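2-dehydropantoate 2-reductase (Porphyromonas gingivalis, PDB 2QYT) probably catalyses the NADPH-dependent reduction of 2-dehydropantoate (ketopantoate) to (R)-pantoate, a step in pantothenate biosynthesis. Local coordinates at residues Met26-Ala31 with Leu38-Ile43; Val84-Phe89 with Glu174-Glu179; Ala144-Ser147 with Leu151-Leu154; Phe215-Pro218 with Thr224-Glu227; Ser232-Val237 with Gln255-Gln260. All coordinates share one frame; numbering follows the deposited sequence.

Contacts 1 and 2 lie on one parallel sheet, their centres about 12 Å apart, and meet directly where Leu27 CD1 packs 3.8 Å from Leu88 CD2. Contact 3 belongs to a second, mixed sheet; its centre is about 18 Å from that of contact 1, and it holds two sulfates close to the glycine-rich turn, consistent with a cofactor phosphate pocket. Contacts 4 and 5 lie in the C-terminal helical part, centres about 14 Å apart and nearest atoms about 5 Å apart, and about 28 and 29 Å from contact 3 between centres. In ketopantoate reductases the active site occupies the cleft between these two parts.

Contact 1: Met26-Ala31 with Leu38-Ile43; sequences MLALRA and LEVSWI
Val40 points toward the helix and wedges its two methyls between Leu27, Ala28 and Ala31, in the first beta-alpha-beta unit of a Rossmann fold, where strand 9-14, helix 18-33 and strand 38-43 follow one another. The return strand runs roughly antiparallel to the helix, at 145°, with the axes of the two short segments 7.6 Å apart. Val40 divides its work between the branches: a chi1 of 180° sets CG1 opposite the backbone N and sends CG2 to within 3.8 Å of Ala31 CB, whereas CG1 lies 3.9 Å from Ala28 N, with Leu27 CB also near it. The alanines present single methyls, which lets the strand come close to the helix. Two residues further on, Trp42 sets out alongside the contact rather than into it, yet its indole comes nearer, so that CZ2 reaches Ala28 CB at 3.6 Å, the methyl meeting the ring obliquely. Val13 and Val74, on the strands flanking 38-43, touch the same indole. At the other end of the strand, Leu38 also points toward the helix. Its CB and CG pack on Ala31 CB, and it crosses the Arg30 side chain at about a right angle, its CD2 3.8 Å from Arg30 CG. From the indole of Trp42 through Val40 to Leu38 the contact is apolar, with a water joining the two backbones at the Leu38 end. That water accepts from Leu38 N at 2.7 Å and reaches Ala31 O at 3.1 Å, while Ala31 CB sits 3.3 Å from Leu38 O.

Contact 2: Val84-Phe89 with Glu174-Glu179; sequences VDYILF and EVRLAE
Arg176 NE gives its proton to Tyr86 OH over 2.8 Å, in a nearly straight bond (171°) with the hydroxyl oxygen lying almost in the guanidinium plane. The same oxygen is hydrogen-bonded to the carbonyl of Asp173, so two groups of the helix 172-183 region grip the phenol and fix where its ring ends. Ring and guanidinium planes stand 76° apart: the arginine meets the phenol at its edge and does not lie over it. The bend of the arginine chain at chi3 (69°) turns NE back toward the hydroxyl and carries NH2 on to Asp85. That second partnership is looser. Asp85 OD1 and Arg176 NH2 form a long salt bridge of 3.7 Å, while Asp85 OD2 is taken by the backbone N of Lys10. A water adds a further link, 2.9 Å from Asp85 O and more weakly bonded to Arg176 NH2 at 3.2 Å.

Beyond this polar rim the packing turns apolar. Leu177 slides past Tyr86 in the opposite direction, and its CD1 sits over the centre of the ring at 3.7 Å from the centroid, a CH-pi contact made almost along the ring normal. Leu177 CB follows at 3.8 Å from Tyr86 CE2, while the water lies near the rim of the opposite face. Leu177 also touches Leu114 on strand 111-115 and Arg176 touches Ile9 on strand 9-14, so side chains of this helix reach three neighbouring strands. A leucine on a tyrosine face, bordered by a phenol-arginine bond, here packs helix 172-183 against the parallel sheet of the Rossmann fold.

Contact 3: Ala144-Ser147 with Leu151-Leu154; sequences ARKS and LITL. With SO4 (sulfate ion), chain B; SO4 (sulfate ion), chain C.
Ser147 OG and Thr153 OG1 share a short hydrogen bond of 2.6 Å in which either could be the donor. The serine hydroxyl is placed between its own backbone N and carbonyl carbon (chi1 61°), and this turns it across the strands toward the threonine; Leu151 CD2 closes in beside it, 3.4 Å from Ser147 OG. The bond lies near the turn of a beta hairpin, strands 137-148 and 151-154, in which Arg145 and Thr153 form the antiparallel hydrogen-bonded pair, Arg145 N to Thr153 O and Thr153 N to Arg145 O, both 2.9 Å. Ser147 N reaches Leu151 O as well. Ala144 with Leu154 and Lys146 with Ile152 are the non-hydrogen-bonded pairs, and their side chains gather on one face: Ala144 CB rests 3.8 Å from Leu154 CD1, and Ile152 CD1 comes within 3.8 Å of Lys146 CA. On its other side strand 151-154 bonds through Ile152 and Leu154 to strand 58-61.

The outward amide of Lys146 is spent on an anion. Its N donates to O3 of one sulfate at 2.7 Å and 164°, while its side chain, extended through chi1 and chi2 and then bent at chi3 and chi4, takes NZ to O2 of a second sulfate in a weak bond of 3.1 Å. Between them the two anions also receive the amides of Leu16, Gly18 and Arg45. The sulfates probably came from the crystallisation liquor, but a lysine and several main-chain NH groups beside the glycine-rich turn suggest a site that could hold phosphate groups, consistent with the expected use of NADPH.

Contact 4: Phe215-Pro218 with Thr224-Glu227; sequences FDKP and TEHE
Phe215 and His226 both carry their rings anti to the carbonyl carbon (chi1 -74° in each), which brings the two side chains together from opposite directions, and their similar chi2 values (-54° and -58°) turn the rings nearly parallel. They bracket a short connection in the C-terminal helical domain: Phe215 at the end of helix 194-215, His226 at the N-cap position of helix 227-244, with the small helix 219-225 looping out between them. The result is a face-to-face stack, with centroids 3.7 Å apart and planes only 6° from parallel. The imidazole is also gripped from outside, its ND1 hydrogen-bonded to Glu229 OE2 in the first turn of the following helix, which fixes the rotation of the ring and would be expected to polarise it.

Lys217 comes to the same spot from the loop. Its chain is kinked at chi2 and chi3, and it crosses both Glu225 and His226 at about a right angle, so that NZ comes close to both. There it forms a salt bridge with Glu225 OE2 at 3.4 Å, a long and weak hydrogen bond, and that oxygen is weakly held by Ser221 OG as well. The ammonium also stands 3.3 Å from His226 CD2, meeting the ring obliquely. Ile222 of helix 219-225 touches both Phe215 and Lys217. This surface contact thus joins the end of helix 194-215 to the start of helix 227-244 by a ring stack: Phe215 CZ lies 3.4 Å from His226 CG, while Phe215 CE2 approaches His226 CB at 3.6 Å.

Contact 5: Ser232-Val237 with Gln255-Gln260; sequences SLLEEV and QLLDKQ
Leu234 faces Leu257 across two roughly antiparallel helices, at 142°; the axes of the two short segments approach to 10.5 Å, and the CA atoms of this pair are 7.4 Å apart. The packing is a helix pair in the C-terminal helical domain, helix 227-244 against helix 252-262, and a single leucine carries most of it. Leu234 sends its two methyls to different neighbours. CD1 goes to Leu256, whose CD1 lies 3.8 Å away, while CD2 meets the next residue at 3.9 Å from Leu257 CA and 4.0 Å from Leu257 CB. It reaches this fork in an uncommon conformation, chi1 -105° with chi2 near 6°, the branch almost eclipsed, although these values may partly reflect uncertainty in the model. The side chain crosses that of Leu257 at about a right angle.

Helix 194-215 packs on the second helix of the pair: Leu256 touches its Met203, and Gln260 touches its Met204 and Val207. Helix 302-309, meanwhile, packs on Leu233 and Val237. The pair is thus held by hydrocarbon rather than by polar bonds. Gln260 is the exception in chemistry. Its OE1 is hydrogen-bonded to Thr208 OG1, but its amide nitrogen is buried by the contact without any polar partner, and Gln260 NE2 ends up 4.1 Å from Leu234 CD1.

Contact 1: Met26-Ala31 with Leu38-Ile43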
# COMPACT_ATOMS: atom_id res chain seq x y z
N MSE A 26 -13.22 -6.20 5.37
CA MSE A 26 -12.91 -7.14 6.44
C MSE A 26 -13.08 -6.47 7.79
O MSE A 26 -13.64 -7.08 8.73
CB MSE A 26 -11.49 -7.68 6.30
CG MSE A 26 -11.26 -8.50 5.00
SE MSE A 26 -12.33 -10.18 4.99
CE MSE A 26 -11.14 -11.22 6.15
N LEU A 27 -12.59 -5.24 7.91
CA LEU A 27 -12.80 -4.49 9.17
C LEU A 27 -14.27 -4.28 9.47
O LEU A 27 -14.70 -4.48 10.62
CB LEU A 27 -12.05 -3.14 9.17
CG LEU A 27 -10.51 -3.35 9.17
CD1 LEU A 27 -9.78 -2.01 8.78
CD2 LEU A 27 -10.11 -3.88 10.55
N ALA A 28 -15.06 -3.85 8.47
CA ALA A 28 -16.51 -3.66 8.69
C ALA A 28 -17.25 -4.92 9.11
O ALA A 28 -18.21 -4.86 9.87
CB ALA A 28 -17.15 -3.09 7.43
N LEU A 29 -16.83 -6.08 8.60
CA LEU A 29 -17.44 -7.36 9.03
C LEU A 29 -17.25 -7.60 10.50
O LEU A 29 -18.16 -8.05 11.18
CB LEU A 29 -16.84 -8.55 8.26
CG LEU A 29 -17.19 -8.69 6.78
CD1 LEU A 29 -16.57 -9.95 6.24
CD2 LEU A 29 -18.69 -8.74 6.64
N ARG A 30 -16.04 -7.37 10.97
CA ARG A 30 -15.70 -7.50 12.35
C ARG A 30 -16.42 -6.48 13.22
O ARG A 30 -16.88 -6.77 14.33
CB ARG A 30 -14.17 -7.35 12.46
CG ARG A 30 -13.65 -7.21 13.88
CD ARG A 30 -13.68 -8.54 14.55
NE ARG A 30 -13.15 -8.47 15.91
CZ ARG A 30 -13.26 -9.45 16.80
NH1 ARG A 30 -13.86 -10.60 16.49
NH2 ARG A 30 -12.74 -9.27 17.99
N ALA A 31 -16.57 -5.26 12.72
CA ALA A 31 -17.27 -4.21 13.48
C ALA A 31 -18.76 -4.56 13.65
O ALA A 31 -19.40 -4.16 14.60
CB ALA A 31 -17.07 -2.85 12.83
N LEU A 38 -15.98 -1.39 17.65
CA LEU A 38 -15.26 -0.93 16.49
C LEU A 38 -16.20 -0.18 15.58
O LEU A 38 -17.27 -0.68 15.26
CB LEU A 38 -14.62 -2.14 15.80
CG LEU A 38 -13.71 -1.99 14.60
CD1 LEU A 38 -12.45 -1.23 15.03
CD2 LEU A 38 -13.32 -3.38 14.03
N GLU A 39 -15.79 1.02 15.15
CA GLU A 39 -16.52 1.80 14.14
C GLU A 39 -15.63 1.88 12.89
O GLU A 39 -14.49 2.28 12.98
CB GLU A 39 -16.87 3.21 14.65
CG GLU A 39 -17.81 3.21 15.83
CD GLU A 39 -18.12 4.62 16.35
OE1 GLU A 39 -17.68 5.64 15.73
OE2 GLU A 39 -18.80 4.70 17.41
N VAL A 40 -16.17 1.52 11.73
CA VAL A 40 -15.43 1.53 10.48
C VAL A 40 -16.12 2.47 9.47
O VAL A 40 -17.28 2.27 9.11
CB VAL A 40 -15.26 0.06 9.91
CG1 VAL A 40 -14.48 0.02 8.59
CG2 VAL A 40 -14.50 -0.78 10.89
N SER A 41 -15.38 3.47 9.03
CA SER A 41 -15.90 4.42 8.03
C SER A 41 -15.10 4.32 6.76
O SER A 41 -13.94 3.94 6.80
CB SER A 41 -15.84 5.84 8.62
OG SER A 41 -16.50 5.82 9.91
N TRP A 42 -15.77 4.64 5.65
CA TRP A 42 -15.20 4.58 4.32
C TRP A 42 -15.37 5.88 3.62
O TRP A 42 -16.43 6.50 3.69
CB TRP A 42 -15.93 3.52 3.48
CG TRP A 42 -15.79 2.13 3.99
CD1 TRP A 42 -14.86 1.65 4.89
CD2 TRP A 42 -16.61 1.01 3.63
NE1 TRP A 42 -15.06 0.29 5.11
CE2 TRP A 42 -16.14 -0.11 4.37
CE3 TRP A 42 -17.71 0.86 2.80
CZ2 TRP A 42 -16.73 -1.38 4.28
CZ3 TRP A 42 -18.30 -0.39 2.72
CH2 TRP A 42 -17.81 -1.50 3.44
N ILE A 43 -14.33 6.32 2.92
CA ILE A 43 -14.46 7.49 2.08
C ILE A 43 -14.42 7.01 0.66
O ILE A 43 -13.42 6.52 0.24
CB ILE A 43 -13.36 8.54 2.33
CG1 ILE A 43 -13.30 8.90 3.84
CG2 ILE A 43 -13.48 9.76 1.34
CD1 ILE A 43 -14.59 9.62 4.44
O HOH W 1 -17.93 -3.24 17.14

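Contact 2: Val84-Phe89 with Glu174-Glu179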
# COMPACT_ATOMS: atom_id res chain seq x y z
N VAL A 84 -10.55 10.02 14.05
CA VAL A 84 -10.55 8.56 14.22
C VAL A 84 -9.22 8.10 14.84
O VAL A 84 -8.28 8.91 15.03
CB VAL A 84 -10.76 7.79 12.85
CG1 VAL A 84 -12.12 8.14 12.21
CG2 VAL A 84 -9.67 8.13 11.89
N ASP A 85 -9.11 6.82 15.15
CA ASP A 85 -7.84 6.30 15.68
C ASP A 85 -6.80 5.92 14.58
O ASP A 85 -5.61 6.11 14.79
CB ASP A 85 -8.13 5.16 16.67
CG ASP A 85 -9.01 5.65 17.81
OD1 ASP A 85 -8.55 6.52 18.53
OD2 ASP A 85 -10.17 5.24 17.95
N TYR A 86 -7.30 5.41 13.46
CA TYR A 86 -6.47 4.90 12.34
C TYR A 86 -7.10 5.34 11.06
O TYR A 86 -8.29 5.23 10.89
CB TYR A 86 -6.34 3.37 12.38
CG TYR A 86 -5.85 2.85 13.73
CD1 TYR A 86 -6.75 2.29 14.67
CD2 TYR A 86 -4.50 2.93 14.07
CE1 TYR A 86 -6.28 1.81 15.93
CE2 TYR A 86 -4.02 2.46 15.36
CZ TYR A 86 -4.91 1.90 16.24
OH TYR A 86 -4.40 1.43 17.43
N ILE A 87 -6.28 5.94 10.21
CA ILE A 87 -6.63 6.15 8.84
C ILE A 87 -5.77 5.24 7.97
O ILE A 87 -4.52 5.31 7.99
CB ILE A 87 -6.42 7.61 8.40
CG1 ILE A 87 -7.29 8.55 9.23
CG2 ILE A 87 -6.67 7.76 6.86
CD1 ILE A 87 -6.89 10.05 9.13
N LEU A 88 -6.45 4.39 7.20
CA LEU A 88 -5.81 3.59 6.14
C LEU A 88 -5.93 4.40 4.85
O LEU A 88 -7.06 4.68 4.38
CB LEU A 88 -6.59 2.26 6.02
CG LEU A 88 -6.10 1.03 6.77
CD1 LEU A 88 -5.57 1.26 8.14
CD2 LEU A 88 -7.14 -0.15 6.69
N PHE A 89 -4.79 4.85 4.34
CA PHE A 89 -4.75 5.79 3.24
C PHE A 89 -4.49 4.94 2.00
O PHE A 89 -3.43 4.38 1.85
CB PHE A 89 -3.64 6.84 3.50
CG PHE A 89 -3.59 7.96 2.49
CD1 PHE A 89 -4.37 9.10 2.66
CD2 PHE A 89 -2.75 7.87 1.37
CE1 PHE A 89 -4.34 10.15 1.74
CE2 PHE A 89 -2.70 8.93 0.40
CZ PHE A 89 -3.49 10.07 0.61
N GLU A 174 0.28 0.53 18.11
CA GLU A 174 0.71 -0.49 17.12
C GLU A 174 0.24 -1.90 17.44
O GLU A 174 -0.30 -2.59 16.57
CB GLU A 174 2.23 -0.55 17.03
CG GLU A 174 2.82 0.16 15.91
CD GLU A 174 4.30 -0.04 15.88
OE1 GLU A 174 4.77 -0.60 14.88
OE2 GLU A 174 4.99 0.36 16.83
N VAL A 175 0.52 -2.34 18.67
CA VAL A 175 0.02 -3.61 19.18
C VAL A 175 -1.50 -3.62 19.09
O VAL A 175 -2.10 -4.58 18.63
CB VAL A 175 0.49 -3.85 20.64
CG1 VAL A 175 -0.14 -5.13 21.22
CG2 VAL A 175 2.01 -3.95 20.70
N ARG A 176 -2.12 -2.51 19.48
CA ARG A 176 -3.56 -2.42 19.34
C ARG A 176 -3.99 -2.64 17.89
O ARG A 176 -4.91 -3.43 17.62
CB ARG A 176 -4.11 -1.09 19.85
CG ARG A 176 -5.65 -1.08 19.94
CD ARG A 176 -6.19 0.20 20.58
NE ARG A 176 -6.01 1.42 19.77
CZ ARG A 176 -6.50 2.61 20.12
NH1 ARG A 176 -7.21 2.73 21.24
NH2 ARG A 176 -6.29 3.69 19.36
N LEU A 177 -3.35 -1.96 16.95
CA LEU A 177 -3.77 -2.17 15.55
C LEU A 177 -3.51 -3.62 15.07
O LEU A 177 -4.33 -4.20 14.37
CB LEU A 177 -3.19 -1.12 14.59
CG LEU A 177 -3.75 -1.15 13.15
CD1 LEU A 177 -5.25 -0.81 13.11
CD2 LEU A 177 -2.94 -0.19 12.30
N ALA A 178 -2.40 -4.20 15.50
CA ALA A 178 -2.03 -5.53 15.02
C ALA A 178 -3.06 -6.57 15.48
O ALA A 178 -3.56 -7.32 14.68
CB ALA A 178 -0.64 -5.89 15.49
N GLU A 179 -3.38 -6.59 16.78
CA GLU A 179 -4.44 -7.43 17.34
C GLU A 179 -5.78 -7.23 16.68
O GLU A 179 -6.54 -8.17 16.44
CB GLU A 179 -4.61 -7.11 18.83
CG GLU A 179 -3.45 -7.54 19.70
CD GLU A 179 -3.84 -7.60 21.18
OE1 GLU A 179 -3.53 -8.61 21.84
OE2 GLU A 179 -4.49 -6.65 21.69
O HOH W 2 -4.45 5.35 17.28

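Contact 3: Ala144-Ser147 with Leu151-Leu154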
# COMPACT_ATOMS: atom_id res chain seq x y z
N ALA A 144 -6.20 -7.37 -5.88
CA ALA A 144 -7.57 -6.90 -5.68
C ALA A 144 -7.80 -5.66 -6.49
O ALA A 144 -6.91 -4.82 -6.64
CB ALA A 144 -7.79 -6.61 -4.23
N ARG A 145 -9.01 -5.55 -7.02
CA ARG A 145 -9.40 -4.58 -8.06
C ARG A 145 -10.80 -4.05 -7.72
O ARG A 145 -11.66 -4.88 -7.43
CB ARG A 145 -9.57 -5.40 -9.34
CG ARG A 145 -8.98 -4.87 -10.59
CD ARG A 145 -9.01 -5.99 -11.68
NE ARG A 145 -10.36 -6.45 -12.05
CZ ARG A 145 -10.76 -7.72 -12.10
NH1 ARG A 145 -9.92 -8.73 -11.81
NH2 ARG A 145 -12.01 -7.98 -12.45
N LYS A 146 -11.07 -2.76 -7.83
CA LYS A 146 -12.47 -2.35 -7.83
C LYS A 146 -12.95 -2.68 -9.23
O LYS A 146 -12.43 -2.08 -10.18
CB LYS A 146 -12.67 -0.87 -7.57
CG LYS A 146 -14.11 -0.45 -7.77
CD LYS A 146 -14.30 0.99 -7.39
CE LYS A 146 -14.14 1.89 -8.57
NZ LYS A 146 -13.43 3.09 -8.06
N SER A 147 -13.86 -3.65 -9.40
CA SER A 147 -14.19 -4.06 -10.77
C SER A 147 -15.56 -3.53 -11.28
O SER A 147 -15.88 -3.71 -12.44
CB SER A 147 -14.12 -5.59 -10.93
OG SER A 147 -15.06 -6.21 -10.05
N LEU A 151 -18.16 -2.86 -6.06
CA LEU A 151 -17.69 -4.26 -6.11
C LEU A 151 -16.18 -4.35 -6.15
O LEU A 151 -15.54 -3.75 -7.01
CB LEU A 151 -18.29 -5.00 -7.33
CG LEU A 151 -17.86 -6.48 -7.53
CD1 LEU A 151 -18.46 -7.40 -6.43
CD2 LEU A 151 -18.15 -7.06 -8.95
N ILE A 152 -15.63 -5.14 -5.24
CA ILE A 152 -14.22 -5.50 -5.26
C ILE A 152 -14.11 -6.97 -5.67
O ILE A 152 -14.86 -7.86 -5.18
CB ILE A 152 -13.55 -5.34 -3.84
CG1 ILE A 152 -13.85 -3.95 -3.24
CG2 ILE A 152 -12.07 -5.53 -3.92
CD1 ILE A 152 -13.54 -2.76 -4.22
N THR A 153 -13.16 -7.24 -6.56
CA THR A 153 -12.84 -8.59 -6.95
C THR A 153 -11.38 -8.88 -6.58
O THR A 153 -10.48 -8.08 -6.88
CB THR A 153 -12.98 -8.75 -8.48
OG1 THR A 153 -14.34 -8.42 -8.82
CG2 THR A 153 -12.62 -10.19 -8.94
N LEU A 154 -11.17 -10.00 -5.89
CA LEU A 154 -9.85 -10.56 -5.70
C LEU A 154 -9.64 -11.71 -6.62
O LEU A 154 -10.47 -12.63 -6.74
CB LEU A 154 -9.62 -11.08 -4.28
CG LEU A 154 -9.28 -10.10 -3.17
CD1 LEU A 154 -10.40 -9.11 -2.99
CD2 LEU A 154 -9.01 -10.90 -1.86
S SO4 B . -8.03 -0.54 -8.03
O1 SO4 B . -7.45 -1.47 -7.09
O2 SO4 B . -7.39 -0.84 -9.32
O3 SO4 B . -9.48 -0.65 -8.13
O4 SO4 B . -7.71 0.82 -7.62
S SO4 C . -13.34 5.56 -4.44
O1 SO4 C . -13.35 4.60 -3.35
O2 SO4 C . -12.77 4.85 -5.59
O3 SO4 C . -14.68 6.01 -4.78
O4 SO4 C . -12.46 6.68 -4.03

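Contact 4: Phe215-Pro218 with Thr224-Glu227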
# COMPACT_ATOMS: atom_id res chain seq x y z
N PHE A 215 10.28 -3.71 -22.30
CA PHE A 215 10.35 -4.85 -23.23
C PHE A 215 9.01 -5.23 -23.88
O PHE A 215 9.00 -6.00 -24.85
CB PHE A 215 10.96 -6.09 -22.55
CG PHE A 215 12.46 -6.01 -22.35
CD1 PHE A 215 13.32 -5.74 -23.41
CD2 PHE A 215 13.01 -6.26 -21.10
CE1 PHE A 215 14.68 -5.68 -23.22
CE2 PHE A 215 14.38 -6.21 -20.90
CZ PHE A 215 15.21 -5.91 -21.96
N ASP A 216 7.90 -4.70 -23.35
CA ASP A 216 6.55 -4.98 -23.87
C ASP A 216 6.26 -6.49 -23.84
O ASP A 216 5.72 -7.07 -24.79
CB ASP A 216 6.40 -4.38 -25.29
CG ASP A 216 5.05 -4.65 -25.93
OD1 ASP A 216 5.05 -5.15 -27.08
OD2 ASP A 216 3.99 -4.38 -25.30
N LYS A 217 6.64 -7.13 -22.73
CA LYS A 217 6.67 -8.59 -22.61
C LYS A 217 6.28 -9.02 -21.20
O LYS A 217 6.44 -8.23 -20.26
CB LYS A 217 8.09 -9.07 -22.93
CG LYS A 217 8.16 -10.42 -23.64
CD LYS A 217 9.35 -10.51 -24.59
CE LYS A 217 10.67 -10.74 -23.87
NZ LYS A 217 11.80 -10.90 -24.84
N PRO A 218 5.74 -10.25 -21.03
CA PRO A 218 5.51 -10.71 -19.66
C PRO A 218 6.82 -11.13 -18.99
O PRO A 218 7.81 -11.41 -19.68
CB PRO A 218 4.57 -11.92 -19.82
CG PRO A 218 4.22 -11.97 -21.31
CD PRO A 218 5.30 -11.24 -22.03
N THR A 224 13.71 -15.55 -19.44
CA THR A 224 14.36 -16.44 -20.38
C THR A 224 15.26 -15.68 -21.36
O THR A 224 16.38 -16.10 -21.62
CB THR A 224 13.34 -17.31 -21.17
OG1 THR A 224 12.26 -16.48 -21.62
CG2 THR A 224 12.79 -18.44 -20.28
N GLU A 225 14.76 -14.56 -21.88
CA GLU A 225 15.44 -13.86 -22.96
C GLU A 225 16.22 -12.63 -22.52
O GLU A 225 17.12 -12.20 -23.23
CB GLU A 225 14.45 -13.49 -24.07
CG GLU A 225 14.24 -14.59 -25.11
CD GLU A 225 12.83 -14.61 -25.70
OE1 GLU A 225 12.71 -14.95 -26.90
OE2 GLU A 225 11.85 -14.30 -24.99
N HIS A 226 15.88 -12.07 -21.36
CA HIS A 226 16.48 -10.80 -20.95
C HIS A 226 17.03 -10.80 -19.53
O HIS A 226 16.95 -9.78 -18.81
CB HIS A 226 15.49 -9.66 -21.19
CG HIS A 226 15.32 -9.29 -22.63
ND1 HIS A 226 16.37 -8.89 -23.43
CD2 HIS A 226 14.22 -9.24 -23.41
CE1 HIS A 226 15.93 -8.63 -24.64
NE2 HIS A 226 14.62 -8.83 -24.66
N GLU A 227 17.60 -11.94 -19.14
CA GLU A 227 18.11 -12.16 -17.79
C GLU A 227 19.25 -11.20 -17.43
O GLU A 227 19.23 -10.64 -16.33
CB GLU A 227 18.51 -13.62 -17.55
CG GLU A 227 18.25 -14.08 -16.11
CD GLU A 227 18.79 -15.47 -15.78
OE1 GLU A 227 19.04 -15.72 -14.59
OE2 GLU A 227 18.94 -16.32 -16.69

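Contact 5: Ser232-Val237 with Gln255-Gln260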
# COMPACT_ATOMS: atom_id res chain seq x y z
N SER A 232 20.73 -6.62 -14.26
CA SER A 232 21.21 -5.25 -14.23
C SER A 232 20.27 -4.32 -13.45
O SER A 232 20.74 -3.46 -12.74
CB SER A 232 21.42 -4.71 -15.63
OG SER A 232 22.48 -5.43 -16.21
N LEU A 233 18.96 -4.49 -13.63
CA LEU A 233 17.94 -3.70 -12.92
C LEU A 233 17.94 -4.02 -11.41
O LEU A 233 17.85 -3.13 -10.56
CB LEU A 233 16.55 -3.96 -13.53
CG LEU A 233 15.82 -2.92 -14.39
CD1 LEU A 233 16.71 -2.02 -15.25
CD2 LEU A 233 14.74 -3.55 -15.23
N LEU A 234 18.04 -5.31 -11.10
CA LEU A 234 18.08 -5.78 -9.73
C LEU A 234 19.28 -5.20 -8.96
O LEU A 234 19.13 -4.70 -7.84
CB LEU A 234 18.08 -7.31 -9.71
CG LEU A 234 16.83 -8.15 -9.34
CD1 LEU A 234 15.52 -7.39 -9.12
CD2 LEU A 234 16.61 -9.34 -10.31
N GLU A 235 20.44 -5.22 -9.60
CA GLU A 235 21.69 -4.72 -9.01
C GLU A 235 21.66 -3.21 -8.83
O GLU A 235 22.19 -2.69 -7.84
CB GLU A 235 22.90 -5.11 -9.86
CG GLU A 235 23.32 -6.58 -9.77
CD GLU A 235 24.59 -6.88 -10.57
OE1 GLU A 235 25.18 -7.98 -10.35
OE2 GLU A 235 25.00 -6.05 -11.43
N GLU A 236 21.04 -2.53 -9.79
CA GLU A 236 20.95 -1.08 -9.79
C GLU A 236 20.07 -0.53 -8.64
O GLU A 236 20.53 0.29 -7.84
CB GLU A 236 20.47 -0.57 -11.15
CG GLU A 236 21.59 -0.35 -12.14
CD GLU A 236 21.12 0.07 -13.51
OE1 GLU A 236 19.94 0.47 -13.65
OE2 GLU A 236 21.94 0.01 -14.47
N VAL A 237 18.82 -1.00 -8.59
CA VAL A 237 17.88 -0.66 -7.52
C VAL A 237 18.48 -1.04 -6.15
O VAL A 237 18.32 -0.30 -5.18
CB VAL A 237 16.43 -1.28 -7.75
CG1 VAL A 237 16.33 -2.76 -7.35
CG2 VAL A 237 15.33 -0.43 -7.04
N GLN A 255 17.55 -12.83 -3.73
CA GLN A 255 16.26 -13.03 -3.07
C GLN A 255 15.13 -12.49 -3.96
O GLN A 255 14.14 -13.19 -4.19
CB GLN A 255 16.24 -12.32 -1.72
CG GLN A 255 15.28 -12.90 -0.69
CD GLN A 255 15.49 -12.30 0.69
OE1 GLN A 255 15.05 -11.18 0.99
NE2 GLN A 255 16.17 -13.05 1.55
N LEU A 256 15.31 -11.26 -4.45
CA LEU A 256 14.42 -10.65 -5.44
C LEU A 256 14.34 -11.45 -6.74
O LEU A 256 13.25 -11.69 -7.26
CB LEU A 256 14.84 -9.21 -5.76
CG LEU A 256 14.85 -8.06 -4.73
CD1 LEU A 256 15.18 -6.75 -5.43
CD2 LEU A 256 13.56 -7.95 -3.94
N LEU A 257 15.51 -11.86 -7.24
CA LEU A 257 15.62 -12.60 -8.51
C LEU A 257 14.74 -13.85 -8.55
O LEU A 257 13.98 -14.05 -9.49
CB LEU A 257 17.09 -12.99 -8.78
CG LEU A 257 17.68 -13.23 -10.18
CD1 LEU A 257 18.78 -14.28 -10.07
CD2 LEU A 257 16.67 -13.64 -11.26
N ASP A 258 14.86 -14.70 -7.52
CA ASP A 258 14.18 -15.99 -7.52
C ASP A 258 12.65 -15.87 -7.49
O ASP A 258 11.95 -16.64 -8.16
CB ASP A 258 14.68 -16.86 -6.37
CG ASP A 258 14.55 -18.33 -6.67
OD1 ASP A 258 13.70 -19.00 -6.04
OD2 ASP A 258 15.29 -18.83 -7.55
N LYS A 259 12.15 -14.90 -6.72
CA LYS A 259 10.72 -14.59 -6.62
C LYS A 259 10.08 -14.29 -7.99
O LYS A 259 8.92 -14.67 -8.25
CB LYS A 259 10.49 -13.43 -5.63
CG LYS A 259 9.03 -13.22 -5.20
CD LYS A 259 8.51 -14.33 -4.29
CE LYS A 259 6.99 -14.50 -4.39
NZ LYS A 259 6.50 -15.61 -3.52
N GLN A 260 10.84 -13.62 -8.86
CA GLN A 260 10.44 -13.37 -10.26
C GLN A 260 10.20 -14.67 -11.07
O GLN A 260 9.36 -14.69 -11.97
CB GLN A 260 11.51 -12.53 -10.98
CG GLN A 260 12.15 -11.41 -10.15
CD GLN A 260 11.53 -10.06 -10.36
OE1 GLN A 260 10.75 -9.85 -11.30
NE2 GLN A 260 11.87 -9.11 -9.50